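PDB 5H4E: beta 1-3 glucanase from Clostridium beijerinckii NCIMB 8052, which probably hydrolyses beta-1,3-glucans through the glucanase domain of glycoside hydrolase family GH64. Local coordinates for residues G7-Q12 with A87-I92; G94-I99 with W138-W143; D146-N151 with A364-A369; S170-T175 with S359-A364. All coordinates share one frame; numbering follows the deposited sequence.

Interaction 1: residues G7-Q12 with A87-I92; sequences GFVTLQ and AYIPKI
Phe8 and Tyr88 are the two aromatic groups of this contact. The Phe8 ring leans obliquely over the point where strand 87-89 runs into Pro90, its CD2 4.0 Å from Tyr88 CB and its CE2 4.0 Å from Pro90 CB. With CG beside the backbone N (chi1 -68°), the ring hangs above the partner strand, and CD2 comes within 3.5 Å of Ile89 O. The Tyr88 ring lies alongside Thr10, pointing the same way, and meets its hydroxyl obliquely, with Thr10 OG1 3.4 Å from Tyr88 CD1. That hydroxyl donates its hydrogen bond to Pro3 O. Lys5 adds cation-pi contacts to both rings, and Tyr86 meets Tyr88 edge-to-face.

Strands 9-16 and 86-92 pair antiparallel as neighbours in the mixed sheet. Val9 with Ile89 and Leu11 with Ala87 are hydrogen-bonded pairs, each closed by two nearly straight N-H...O bonds; Leu11 N to Ala87 O, at 2.7 Å, is the shortest of the four. Thr10 and Tyr88 form the non-hydrogen-bonded pair between them.

Val9, Leu11, Ala87 and Ile89 share the other face. Ile89 CG1 packs 3.9 Å from Val9 CB, and its CG2 lies 3.9 Å from Leu11 CD1, the Leu11 and Ile89 side chains crossing at about a right angle.

The chemistry thus divides by face: small and branched aliphatic groups turn toward Ile30 and Met141 of the antiparallel sheet, while on the Tyr88 side the two rings and the Thr10 hydroxyl meet the N-terminal tail.

Interaction 2: residues G94-I99 with W138-W143; sequences GARMYI and WAEMAW
Arg96 lies flat on Trp138, and this stack is the close-fitting part of the contact. The guanidinium and indole planes are 13° apart with centres at 4.2 Å, and NH1 sits toward the rim, 3.5 Å from Trp138 CZ2. The arginine chain is extended from CG to NE, which carries its CD over the five-membered ring before the guanidinium reaches the six-membered one. Tyr98 meets the indole obliquely, CE1 3.5 Å from Trp138 CE3, and its OH accepts an in-plane bond from Arg96 NH1, fixing the guanidinium's rotation.

Strands 95-101 and 136-144 pair antiparallel in the larger sheet, Ala95-Met141 and Met97-Ala139 being hydrogen-bonded pairs. On the other face of the sheet these four are buried, both methionines against Leu11 of the mixed sheet. Met141 has CG between its backbone N and carbonyl carbon (chi1 83°), and further bends swing its CE to 3.8 Å from Met97 CB.

Packing thins toward the exposed Gly94, whose N stays 4.3 Å from Ala142 CB. The adjoining Ala95 N to Met141 O bond is bent, with 147° at the hydrogen.

On the partly exposed Arg96 side, Trp138 NE1 donates an almost straight 3.0 Å bond to Glu140 OE2, while Asn151 ND2 holds OE1. Arg96 NH2 stands 4.1 Å from Glu140 OE2, so its charge would probably rest on the indole, near the carboxylate without an ion pair forming.

Interaction 3: residues D146-N151 with A364-A369; sequences DGLWIN and ADPKYA
Ala364 touches Gly147 backbone to backbone: their CA atoms are 3.8 Å apart, and there is a CA-H...O contact, Gly147 CA to Ala364 O 3.6 Å. The two backbones come closest here, the glycine holding a positive phi of 116°. Asp365 turns away, its OD2 bonded to Ser170 OG, as the chain rounds the corner into strand 366-369.

Pro366 then faces the partner. Its ring crosses Leu148 obliquely, CG 3.6 Å from Leu148 CB and CB 3.7 Å from Leu148 CD1. Leu148 has CG anti to the backbone N (chi1 -177°), which extends the branch over the proline ring; Val9 and Trp143 pack round the pair.

Lys367 and Tyr368 both face Val167 of strand 162-168, a classic beta bulge, and both point away from segment 146-151. The bulge restores the inward direction at Ala369, whose CB lies 4.3 Å from Ile150 CD1. By now the backbones have separated, with 8.7 Å between the CA atoms of Ile150 and Ala369.

End to end the segments run 22° apart, yet no hydrogen bond joins them: strand 147-151 belongs to the antiparallel sheet and strand 366-374 to the mixed one, two sheets packed face to face as in a beta-sandwich or flattened barrel.

Interaction 4: residues S170-T175 with S359-A364; sequences SGYNKT and STLHVA
Tyr172 OH accepts the lone hydrogen bond between these segments, a long one of 3.3 Å from His362 N. Tyr172 has CG anti to its backbone N (chi1 -177°), which carries the phenol toward segment 359-364.

Contacts with the ring face come next. His362 O sits above the rim, 3.3 Å from Tyr172 CE2, and on the same face Val363 makes a CH-pi contact, its CB 4.1 Å from the ring centroid. The Tyr172 and Val363 side chains slide past each other in opposite directions. Lys174 CG covers the opposite face, so the phenol lies between Lys174 on one face and segment 359-364 on the other.

Strand 173-177 is the edge of the mixed sheet, and strand 361-363 pairs with 147-151 in the antiparallel one; the tyrosine thus spans the margin between two sheets packed as in a beta-sandwich or flattened barrel.

Apolar packing adds Val363 CG2, 3.6 Å from Tyr172 CB, and Leu361 CD2, which presses 3.5 Å from Lys174 CB. Behind Leu361 lies Ile164.

Polar ends point to other partners. Lys174 bends at chi2 and chi3, and its NZ forms a salt bridge with Glu343. His362 leaves the backbone away from segment 170-175; its ring stacks on Trp149 and uses ND1 to bond Leu148 O.

All four contacts belong to one two-sheet beta domain. Interaction 1 pairs strands within the mixed sheet and interaction 2 within the antiparallel sheet; interactions 3 and 4 bridge the two. Along the chain, interaction 1 closes before 2 opens and 2 before 3, whereas interaction 4 is nested inside the loop closed by interaction 3. Those last two share Ala364, with centres 7 Å apart. Ala369 joins interactions 1 and 3 through backbone bonds to Thr10 and Gln12, and Ala142 bonds Trp149 to link 2 with 3. Interactions 2 and 4, 16 Å apart between centres, do not touch. Segments some 180 to 210 residues apart thereby join the two sheets.

Interaction 1: residues G7-Q12 with A87-I92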
loop_
_atom_site.group_PDB
_atom_site.type_symbol
_atom_site.label_atom_id
_atom_site.label_comp_id
_atom_site.label_asym_id
_atom_site.label_seq_id
_atom_site.Cartn_x
_atom_site.Cartn_y
_atom_site.Cartn_z
ATOM N N GLY A 7 -14.526 23.569 2.897
ATOM C CA GLY A 7 -14.542 22.860 1.629
ATOM C C GLY A 7 -13.318 22.000 1.380
ATOM O O GLY A 7 -13.191 21.391 0.321
ATOM N N PHE A 8 -12.413 21.957 2.352
ATOM C CA PHE A 8 -11.175 21.186 2.233
ATOM C C PHE A 8 -10.987 20.278 3.428
ATOM O O PHE A 8 -11.646 20.441 4.453
ATOM C CB PHE A 8 -9.964 22.113 2.114
ATOM C CG PHE A 8 -9.923 22.889 0.840
ATOM C CD1 PHE A 8 -10.720 24.014 0.670
ATOM C CD2 PHE A 8 -9.094 22.493 -0.194
ATOM C CE1 PHE A 8 -10.689 24.738 -0.516
ATOM C CE2 PHE A 8 -9.052 23.211 -1.383
ATOM C CZ PHE A 8 -9.854 24.336 -1.544
ATOM N N VAL A 9 -10.099 19.304 3.280
ATOM C CA VAL A 9 -9.580 18.538 4.412
ATOM C C VAL A 9 -8.121 18.937 4.611
ATOM O O VAL A 9 -7.379 19.123 3.647
ATOM C CB VAL A 9 -9.684 17.009 4.189
ATOM C CG1 VAL A 9 -8.924 16.247 5.276
ATOM C CG2 VAL A 9 -11.149 16.570 4.150
ATOM N N THR A 10 -7.711 19.101 5.857
ATOM C CA THR A 10 -6.316 19.410 6.124
ATOM C C THR A 10 -5.570 18.146 6.537
ATOM O O THR A 10 -6.062 17.358 7.349
ATOM C CB THR A 10 -6.182 20.486 7.220
ATOM O OG1 THR A 10 -6.867 21.670 6.797
ATOM C CG2 THR A 10 -4.713 20.814 7.496
ATOM N N LEU A 11 -4.389 17.959 5.955
ATOM C CA LEU A 11 -3.471 16.906 6.349
ATOM C C LEU A 11 -2.260 17.531 7.053
ATOM O O LEU A 11 -1.454 18.210 6.428
ATOM C CB LEU A 11 -3.045 16.104 5.122
ATOM C CG LEU A 11 -4.200 15.613 4.244
ATOM C CD1 LEU A 11 -3.656 14.959 3.002
ATOM C CD2 LEU A 11 -5.115 14.642 5.004
ATOM N N GLN A 12 -2.150 17.320 8.361
ATOM C CA GLN A 12 -1.104 17.956 9.152
ATOM C C GLN A 12 0.066 17.005 9.360
ATOM O O GLN A 12 -0.120 15.923 9.905
ATOM C CB GLN A 12 -1.662 18.402 10.509
ATOM C CG GLN A 12 -0.612 18.934 11.483
ATOM C CD GLN A 12 -0.130 20.320 11.084
ATOM O OE1 GLN A 12 -0.921 21.265 10.999
ATOM N NE2 GLN A 12 1.158 20.440 10.802
ATOM N N ALA A 87 -0.997 20.259 4.562
ATOM C CA ALA A 87 -1.557 20.347 3.224
ATOM C C ALA A 87 -3.080 20.471 3.276
ATOM O O ALA A 87 -3.724 19.925 4.180
ATOM C CB ALA A 87 -1.157 19.128 2.415
ATOM N N TYR A 88 -3.651 21.207 2.329
ATOM C CA TYR A 88 -5.101 21.172 2.100
ATOM C C TYR A 88 -5.390 20.264 0.926
ATOM O O TYR A 88 -4.702 20.353 -0.082
ATOM C CB TYR A 88 -5.666 22.561 1.792
ATOM C CG TYR A 88 -5.448 23.608 2.851
ATOM C CD1 TYR A 88 -6.164 23.571 4.044
ATOM C CD2 TYR A 88 -4.557 24.657 2.645
ATOM C CE1 TYR A 88 -5.992 24.540 5.007
ATOM C CE2 TYR A 88 -4.372 25.634 3.608
ATOM C CZ TYR A 88 -5.099 25.569 4.783
ATOM O OH TYR A 88 -4.932 26.517 5.755
ATOM N N ILE A 89 -6.391 19.389 1.033
ATOM C CA ILE A 89 -6.858 18.681 -0.165
ATOM C C ILE A 89 -8.335 18.932 -0.410
ATOM O O ILE A 89 -9.122 19.068 0.542
ATOM C CB ILE A 89 -6.625 17.129 -0.105
ATOM C CG1 ILE A 89 -7.264 16.524 1.139
ATOM C CG2 ILE A 89 -5.144 16.799 -0.145
ATOM C CD1 ILE A 89 -7.486 15.026 1.018
ATOM N N PRO A 90 -8.711 19.021 -1.695
ATOM C CA PRO A 90 -10.102 19.006 -2.133
ATOM C C PRO A 90 -10.453 17.565 -2.451
ATOM O O PRO A 90 -9.604 16.707 -2.199
ATOM C CB PRO A 90 -10.071 19.867 -3.390
ATOM C CG PRO A 90 -8.764 19.476 -4.014
ATOM C CD PRO A 90 -7.798 19.213 -2.842
ATOM N N LYS A 91 -11.647 17.294 -2.974
ATOM C CA LYS A 91 -11.957 15.961 -3.493
ATOM C C LYS A 91 -10.826 15.545 -4.437
ATOM O O LYS A 91 -10.318 16.374 -5.195
ATOM C CB LYS A 91 -13.299 15.949 -4.226
ATOM C CG LYS A 91 -14.508 16.283 -3.366
ATOM C CD LYS A 91 -14.855 15.158 -2.434
ATOM C CE LYS A 91 -16.177 15.438 -1.699
ATOM N NZ LYS A 91 -17.315 15.659 -2.645
ATOM N N ILE A 92 -10.412 14.282 -4.357
ATOM C CA ILE A 92 -9.246 13.818 -5.108
ATOM C C ILE A 92 -9.223 12.293 -5.109
ATOM O O ILE A 92 -9.697 11.656 -4.167
ATOM C CB ILE A 92 -7.919 14.387 -4.509
ATOM C CG1 ILE A 92 -6.725 14.144 -5.443
ATOM C CG2 ILE A 92 -7.659 13.820 -3.115
ATOM C CD1 ILE A 92 -5.448 14.870 -4.993
#

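Interaction 2: residues G94-I99 with W138-W143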
loop_
_atom_site.group_PDB
_atom_site.type_symbol
_atom_site.label_atom_id
_atom_site.label_comp_id
_atom_site.label_asym_id
_atom_site.label_seq_id
_atom_site.Cartn_x
_atom_site.Cartn_y
_atom_site.Cartn_z
ATOM N N GLY A 94 -6.966 8.474 -6.143
ATOM C CA GLY A 94 -5.692 7.805 -6.354
ATOM C C GLY A 94 -4.500 8.622 -5.890
ATOM O O GLY A 94 -3.477 8.686 -6.568
ATOM N N ALA A 95 -4.631 9.262 -4.733
ATOM C CA ALA A 95 -3.612 10.215 -4.288
ATOM C C ALA A 95 -2.579 9.575 -3.371
ATOM O O ALA A 95 -2.889 8.621 -2.639
ATOM C CB ALA A 95 -4.276 11.411 -3.586
ATOM N N ARG A 96 -1.350 10.081 -3.442
ATOM C CA ARG A 96 -0.288 9.706 -2.517
ATOM C C ARG A 96 0.368 10.955 -1.934
ATOM O O ARG A 96 0.738 11.873 -2.673
ATOM C CB ARG A 96 0.772 8.863 -3.213
ATOM C CG ARG A 96 0.275 7.532 -3.713
ATOM C CD ARG A 96 1.400 6.817 -4.407
ATOM N NE ARG A 96 1.051 5.445 -4.699
ATOM C CZ ARG A 96 1.919 4.526 -5.104
ATOM N NH1 ARG A 96 3.199 4.837 -5.256
ATOM N NH2 ARG A 96 1.504 3.289 -5.342
ATOM N N MET A 97 0.512 10.989 -0.613
ATOM C CA MET A 97 1.306 12.030 0.022
ATOM C C MET A 97 2.665 11.459 0.375
ATOM O O MET A 97 2.789 10.745 1.364
ATOM C CB MET A 97 0.622 12.572 1.284
ATOM C CG MET A 97 1.402 13.698 1.962
ATOM S SD MET A 97 0.382 14.444 3.260
ATOM C CE MET A 97 1.321 15.907 3.683
ATOM N N TYR A 98 3.677 11.754 -0.437
ATOM C CA TYR A 98 5.037 11.300 -0.152
ATOM C C TYR A 98 5.660 12.206 0.897
ATOM O O TYR A 98 5.594 13.422 0.777
ATOM C CB TYR A 98 5.922 11.324 -1.416
ATOM C CG TYR A 98 5.571 10.305 -2.474
ATOM C CD1 TYR A 98 6.106 9.024 -2.434
ATOM C CD2 TYR A 98 4.742 10.639 -3.538
ATOM C CE1 TYR A 98 5.805 8.095 -3.404
ATOM C CE2 TYR A 98 4.428 9.714 -4.514
ATOM C CZ TYR A 98 4.972 8.441 -4.443
ATOM O OH TYR A 98 4.674 7.509 -5.409
ATOM N N ILE A 99 6.269 11.611 1.916
ATOM C CA ILE A 99 6.944 12.367 2.953
ATOM C C ILE A 99 8.349 11.799 3.099
ATOM O O ILE A 99 8.508 10.638 3.477
ATOM C CB ILE A 99 6.184 12.310 4.293
ATOM C CG1 ILE A 99 4.773 12.888 4.109
ATOM C CG2 ILE A 99 6.947 13.103 5.385
ATOM C CD1 ILE A 99 3.862 12.677 5.294
ATOM N N TRP A 138 4.851 6.923 2.041
ATOM C CA TRP A 138 3.710 7.706 1.561
ATOM C C TRP A 138 2.402 7.264 2.228
ATOM O O TRP A 138 2.239 6.107 2.615
ATOM C CB TRP A 138 3.587 7.642 0.015
ATOM C CG TRP A 138 3.146 6.314 -0.578
ATOM C CD1 TRP A 138 1.866 5.851 -0.686
ATOM C CD2 TRP A 138 3.981 5.320 -1.186
ATOM N NE1 TRP A 138 1.853 4.625 -1.300
ATOM C CE2 TRP A 138 3.138 4.271 -1.613
ATOM C CE3 TRP A 138 5.355 5.210 -1.403
ATOM C CZ2 TRP A 138 3.624 3.123 -2.244
ATOM C CZ3 TRP A 138 5.840 4.063 -2.029
ATOM C CH2 TRP A 138 4.974 3.033 -2.437
ATOM N N ALA A 139 1.503 8.227 2.412
ATOM C CA ALA A 139 0.119 7.943 2.790
ATOM C C ALA A 139 -0.703 7.830 1.515
ATOM O O ALA A 139 -0.471 8.576 0.551
ATOM C CB ALA A 139 -0.428 9.041 3.693
ATOM N N GLU A 140 -1.643 6.888 1.476
ATOM C CA GLU A 140 -2.546 6.771 0.326
ATOM C C GLU A 140 -3.912 7.330 0.710
ATOM O O GLU A 140 -4.355 7.136 1.834
ATOM C CB GLU A 140 -2.661 5.310 -0.124
ATOM C CG GLU A 140 -1.313 4.754 -0.591
ATOM C CD GLU A 140 -1.345 3.282 -0.939
ATOM O OE1 GLU A 140 -2.153 2.537 -0.353
ATOM O OE2 GLU A 140 -0.526 2.869 -1.785
ATOM N N MET A 141 -4.574 8.045 -0.199
ATOM C CA MET A 141 -5.886 8.589 0.160
ATOM C C MET A 141 -6.756 8.879 -1.046
ATOM O O MET A 141 -6.266 9.061 -2.160
ATOM C CB MET A 141 -5.737 9.863 0.988
ATOM C CG MET A 141 -5.509 11.095 0.170
ATOM S SD MET A 141 -4.299 12.126 0.998
ATOM C CE MET A 141 -2.860 11.170 0.568
ATOM N N ALA A 142 -8.062 8.882 -0.811
ATOM C CA ALA A 142 -9.016 9.331 -1.818
ATOM C C ALA A 142 -10.200 9.946 -1.094
ATOM O O ALA A 142 -10.638 9.440 -0.059
ATOM C CB ALA A 142 -9.454 8.190 -2.707
ATOM N N TRP A 143 -10.692 11.057 -1.624
ATOM C CA TRP A 143 -11.849 11.711 -1.056
ATOM C C TRP A 143 -12.869 11.804 -2.174
ATOM O O TRP A 143 -12.664 12.528 -3.150
ATOM C CB TRP A 143 -11.483 13.083 -0.500
ATOM C CG TRP A 143 -12.607 13.800 0.189
ATOM C CD1 TRP A 143 -13.787 13.269 0.639
ATOM C CD2 TRP A 143 -12.650 15.193 0.492
ATOM N NE1 TRP A 143 -14.564 14.259 1.207
ATOM C CE2 TRP A 143 -13.885 15.450 1.126
ATOM C CE3 TRP A 143 -11.764 16.254 0.280
ATOM C CZ2 TRP A 143 -14.245 16.721 1.563
ATOM C CZ3 TRP A 143 -12.124 17.511 0.706
ATOM C CH2 TRP A 143 -13.356 17.738 1.338
#

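Interaction 3: residues D146-N151 with A364-A369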
loop_
_atom_site.group_PDB
_atom_site.type_symbol
_atom_site.label_atom_id
_atom_site.label_comp_id
_atom_site.label_asym_id
_atom_site.label_seq_id
_atom_site.Cartn_x
_atom_site.Cartn_y
_atom_site.Cartn_z
ATOM N N ASP A 146 -18.380 9.449 -1.497
ATOM C CA ASP A 146 -18.721 8.538 -0.412
ATOM C C ASP A 146 -17.851 8.704 0.836
ATOM O O ASP A 146 -17.936 7.898 1.762
ATOM C CB ASP A 146 -18.638 7.101 -0.916
ATOM C CG ASP A 146 -19.573 6.848 -2.081
ATOM O OD1 ASP A 146 -20.679 7.436 -2.084
ATOM O OD2 ASP A 146 -19.206 6.070 -2.990
ATOM N N GLY A 147 -17.033 9.752 0.870
ATOM C CA GLY A 147 -16.211 10.029 2.037
ATOM C C GLY A 147 -14.727 9.937 1.727
ATOM O O GLY A 147 -14.324 9.851 0.568
ATOM N N LEU A 148 -13.914 9.937 2.774
ATOM C CA LEU A 148 -12.463 9.937 2.626
ATOM C C LEU A 148 -11.886 8.633 3.164
ATOM O O LEU A 148 -12.296 8.164 4.221
ATOM C CB LEU A 148 -11.859 11.139 3.354
ATOM C CG LEU A 148 -10.352 11.409 3.308
ATOM C CD1 LEU A 148 -10.139 12.898 3.511
ATOM C CD2 LEU A 148 -9.641 10.634 4.386
ATOM N N TRP A 149 -10.937 8.061 2.423
ATOM C CA TRP A 149 -10.161 6.905 2.873
ATOM C C TRP A 149 -8.720 7.348 2.945
ATOM O O TRP A 149 -8.250 8.003 2.032
ATOM C CB TRP A 149 -10.259 5.723 1.900
ATOM C CG TRP A 149 -11.558 4.991 1.885
ATOM C CD1 TRP A 149 -11.807 3.737 2.396
ATOM C CD2 TRP A 149 -12.789 5.440 1.311
ATOM N NE1 TRP A 149 -13.117 3.394 2.180
ATOM C CE2 TRP A 149 -13.744 4.420 1.520
ATOM C CE3 TRP A 149 -13.181 6.608 0.650
ATOM C CZ2 TRP A 149 -15.065 4.532 1.084
ATOM C CZ3 TRP A 149 -14.501 6.721 0.224
ATOM C CH2 TRP A 149 -15.424 5.685 0.440
ATOM N N ILE A 150 -8.014 7.008 4.013
ATOM C CA ILE A 150 -6.602 7.345 4.072
ATOM C C ILE A 150 -5.889 6.226 4.819
ATOM O O ILE A 150 -6.461 5.627 5.735
ATOM C CB ILE A 150 -6.376 8.738 4.732
ATOM C CG1 ILE A 150 -4.886 9.086 4.770
ATOM C CG2 ILE A 150 -7.013 8.807 6.137
ATOM C CD1 ILE A 150 -4.612 10.554 5.045
ATOM N N ASN A 151 -4.676 5.879 4.390
ATOM C CA ASN A 151 -3.966 4.783 5.053
ATOM C C ASN A 151 -2.449 4.882 4.932
ATOM O O ASN A 151 -1.926 5.427 3.949
ATOM C CB ASN A 151 -4.427 3.413 4.499
ATOM C CG ASN A 151 -4.202 3.276 2.997
ATOM O OD1 ASN A 151 -5.043 3.680 2.199
ATOM N ND2 ASN A 151 -3.059 2.704 2.605
ATOM N N ALA A 364 -17.290 9.478 6.394
ATOM C CA ALA A 364 -18.079 10.176 5.385
ATOM C C ALA A 364 -17.758 11.660 5.366
ATOM O O ALA A 364 -17.767 12.299 4.309
ATOM C CB ALA A 364 -19.572 9.973 5.649
ATOM N N ASP A 365 -17.508 12.206 6.551
ATOM C CA ASP A 365 -17.410 13.651 6.743
ATOM C C ASP A 365 -16.086 14.063 7.385
ATOM O O ASP A 365 -16.052 14.504 8.520
ATOM C CB ASP A 365 -18.591 14.149 7.594
ATOM C CG ASP A 365 -18.664 13.475 8.974
ATOM O OD1 ASP A 365 -18.153 12.336 9.136
ATOM O OD2 ASP A 365 -19.242 14.092 9.900
ATOM N N PRO A 366 -14.985 13.931 6.639
ATOM C CA PRO A 366 -13.650 14.179 7.190
ATOM C C PRO A 366 -13.418 15.649 7.526
ATOM O O PRO A 366 -13.881 16.524 6.790
ATOM C CB PRO A 366 -12.724 13.727 6.053
ATOM C CG PRO A 366 -13.529 13.956 4.823
ATOM C CD PRO A 366 -14.939 13.623 5.201
ATOM N N LYS A 367 -12.712 15.899 8.629
ATOM C CA LYS A 367 -12.314 17.245 9.041
ATOM C C LYS A 367 -10.824 17.447 8.806
ATOM O O LYS A 367 -10.411 18.346 8.066
ATOM C CB LYS A 367 -12.646 17.465 10.515
ATOM C CG LYS A 367 -12.496 18.891 11.006
ATOM C CD LYS A 367 -12.847 18.946 12.485
ATOM C CE LYS A 367 -12.840 20.360 13.024
ATOM N NZ LYS A 367 -13.589 20.423 14.319
ATOM N N TYR A 368 -10.012 16.602 9.432
ATOM C CA TYR A 368 -8.573 16.658 9.198
ATOM C C TYR A 368 -7.913 15.336 9.564
ATOM O O TYR A 368 -8.516 14.498 10.244
ATOM C CB TYR A 368 -7.930 17.813 9.991
ATOM C CG TYR A 368 -7.967 17.638 11.499
ATOM C CD1 TYR A 368 -8.994 18.197 12.258
ATOM C CD2 TYR A 368 -6.966 16.934 12.166
ATOM C CE1 TYR A 368 -9.033 18.047 13.629
ATOM C CE2 TYR A 368 -7.006 16.771 13.548
ATOM C CZ TYR A 368 -8.041 17.335 14.267
ATOM O OH TYR A 368 -8.087 17.185 15.635
ATOM N N ALA A 369 -6.665 15.167 9.119
ATOM C CA ALA A 369 -5.838 14.046 9.564
ATOM C C ALA A 369 -4.478 14.539 10.022
ATOM O O ALA A 369 -3.957 15.529 9.507
ATOM C CB ALA A 369 -5.678 12.986 8.447
#

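Interaction 4: residues S170-T175 with S359-A364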
loop_
_atom_site.group_PDB
_atom_site.type_symbol
_atom_site.label_atom_id
_atom_site.label_comp_id
_atom_site.label_asym_id
_atom_site.label_seq_id
_atom_site.Cartn_x
_atom_site.Cartn_y
_atom_site.Cartn_z
ATOM N N SER A 170 -17.923 14.830 12.971
ATOM C CA SER A 170 -19.046 14.535 13.875
ATOM C C SER A 170 -18.874 13.305 14.758
ATOM O O SER A 170 -19.870 12.656 15.111
ATOM C CB SER A 170 -20.343 14.372 13.068
ATOM O OG SER A 170 -20.276 13.247 12.202
ATOM N N GLY A 171 -17.635 12.975 15.112
ATOM C CA GLY A 171 -17.408 11.973 16.143
ATOM C C GLY A 171 -16.268 11.001 15.906
ATOM O O GLY A 171 -15.684 10.473 16.853
ATOM N N TYR A 172 -15.937 10.772 14.643
ATOM C CA TYR A 172 -14.936 9.763 14.287
ATOM C C TYR A 172 -13.547 10.249 14.675
ATOM O O TYR A 172 -13.161 11.373 14.344
ATOM C CB TYR A 172 -15.000 9.473 12.788
ATOM C CG TYR A 172 -14.069 8.400 12.280
ATOM C CD1 TYR A 172 -12.783 8.716 11.842
ATOM C CD2 TYR A 172 -14.494 7.083 12.172
ATOM C CE1 TYR A 172 -11.938 7.754 11.345
ATOM C CE2 TYR A 172 -13.650 6.099 11.668
ATOM C CZ TYR A 172 -12.364 6.449 11.256
ATOM O OH TYR A 172 -11.505 5.488 10.753
ATOM N N ASN A 173 -12.806 9.409 15.386
ATOM C CA ASN A 173 -11.443 9.759 15.770
ATOM C C ASN A 173 -10.634 8.488 15.970
ATOM O O ASN A 173 -10.719 7.858 17.024
ATOM C CB ASN A 173 -11.435 10.621 17.049
ATOM C CG ASN A 173 -10.143 11.420 17.209
ATOM O OD1 ASN A 173 -9.061 10.944 16.871
ATOM N ND2 ASN A 173 -10.259 12.645 17.704
ATOM N N LYS A 174 -9.872 8.104 14.945
ATOM C CA LYS A 174 -9.108 6.861 14.973
ATOM C C LYS A 174 -7.672 7.068 14.503
ATOM O O LYS A 174 -7.399 7.944 13.692
ATOM C CB LYS A 174 -9.777 5.792 14.102
ATOM C CG LYS A 174 -11.164 5.369 14.575
ATOM C CD LYS A 174 -11.118 4.763 15.971
ATOM C CE LYS A 174 -10.360 3.445 15.996
ATOM N NZ LYS A 174 -10.389 2.811 17.356
ATOM N N THR A 175 -6.771 6.237 15.016
ATOM C CA THR A 175 -5.350 6.298 14.674
ATOM C C THR A 175 -4.835 4.909 14.309
ATOM O O THR A 175 -4.851 3.997 15.139
ATOM C CB THR A 175 -4.507 6.868 15.842
ATOM O OG1 THR A 175 -4.965 8.189 16.151
ATOM C CG2 THR A 175 -3.015 6.932 15.477
ATOM N N SER A 359 -4.796 -0.849 7.575
ATOM C CA SER A 359 -4.662 0.422 8.269
ATOM C C SER A 359 -5.610 1.480 7.708
ATOM O O SER A 359 -5.442 2.674 7.972
ATOM C CB SER A 359 -3.216 0.906 8.146
ATOM O OG SER A 359 -2.860 0.938 6.770
ATOM N N THR A 360 -6.593 1.057 6.917
ATOM C CA THR A 360 -7.478 2.029 6.280
ATOM C C THR A 360 -8.347 2.744 7.300
ATOM O O THR A 360 -9.055 2.106 8.071
ATOM C CB THR A 360 -8.406 1.389 5.225
ATOM O OG1 THR A 360 -7.626 0.934 4.112
ATOM C CG2 THR A 360 -9.423 2.437 4.715
ATOM N N LEU A 361 -8.260 4.069 7.294
ATOM C CA LEU A 361 -9.174 4.945 8.024
ATOM C C LEU A 361 -10.209 5.481 7.045
ATOM O O LEU A 361 -9.878 5.799 5.903
ATOM C CB LEU A 361 -8.416 6.108 8.682
ATOM C CG LEU A 361 -7.335 5.734 9.701
ATOM C CD1 LEU A 361 -6.192 6.732 9.654
ATOM C CD2 LEU A 361 -7.926 5.694 11.086
ATOM N N HIS A 362 -11.459 5.591 7.487
ATOM C CA HIS A 362 -12.526 6.043 6.603
ATOM C C HIS A 362 -13.634 6.747 7.371
ATOM O O HIS A 362 -14.046 6.279 8.436
ATOM C CB HIS A 362 -13.108 4.861 5.830
ATOM C CG HIS A 362 -14.435 5.142 5.198
ATOM N ND1 HIS A 362 -14.601 6.070 4.191
ATOM C CD2 HIS A 362 -15.657 4.602 5.419
ATOM C CE1 HIS A 362 -15.871 6.097 3.827
ATOM N NE2 HIS A 362 -16.532 5.214 4.555
ATOM N N VAL A 363 -14.110 7.865 6.829
ATOM C CA VAL A 363 -15.292 8.530 7.375
ATOM C C VAL A 363 -15.970 9.379 6.299
ATOM O O VAL A 363 -15.319 9.923 5.398
ATOM C CB VAL A 363 -14.949 9.417 8.599
ATOM C CG1 VAL A 363 -14.240 10.683 8.156
ATOM C CG2 VAL A 363 -16.221 9.753 9.398
ATOM N N ALA A 364 -17.290 9.478 6.394
ATOM C CA ALA A 364 -18.079 10.176 5.385
ATOM C C ALA A 364 -17.758 11.660 5.366
ATOM O O ALA A 364 -17.767 12.299 4.309
ATOM C CB ALA A 364 -19.572 9.973 5.649
#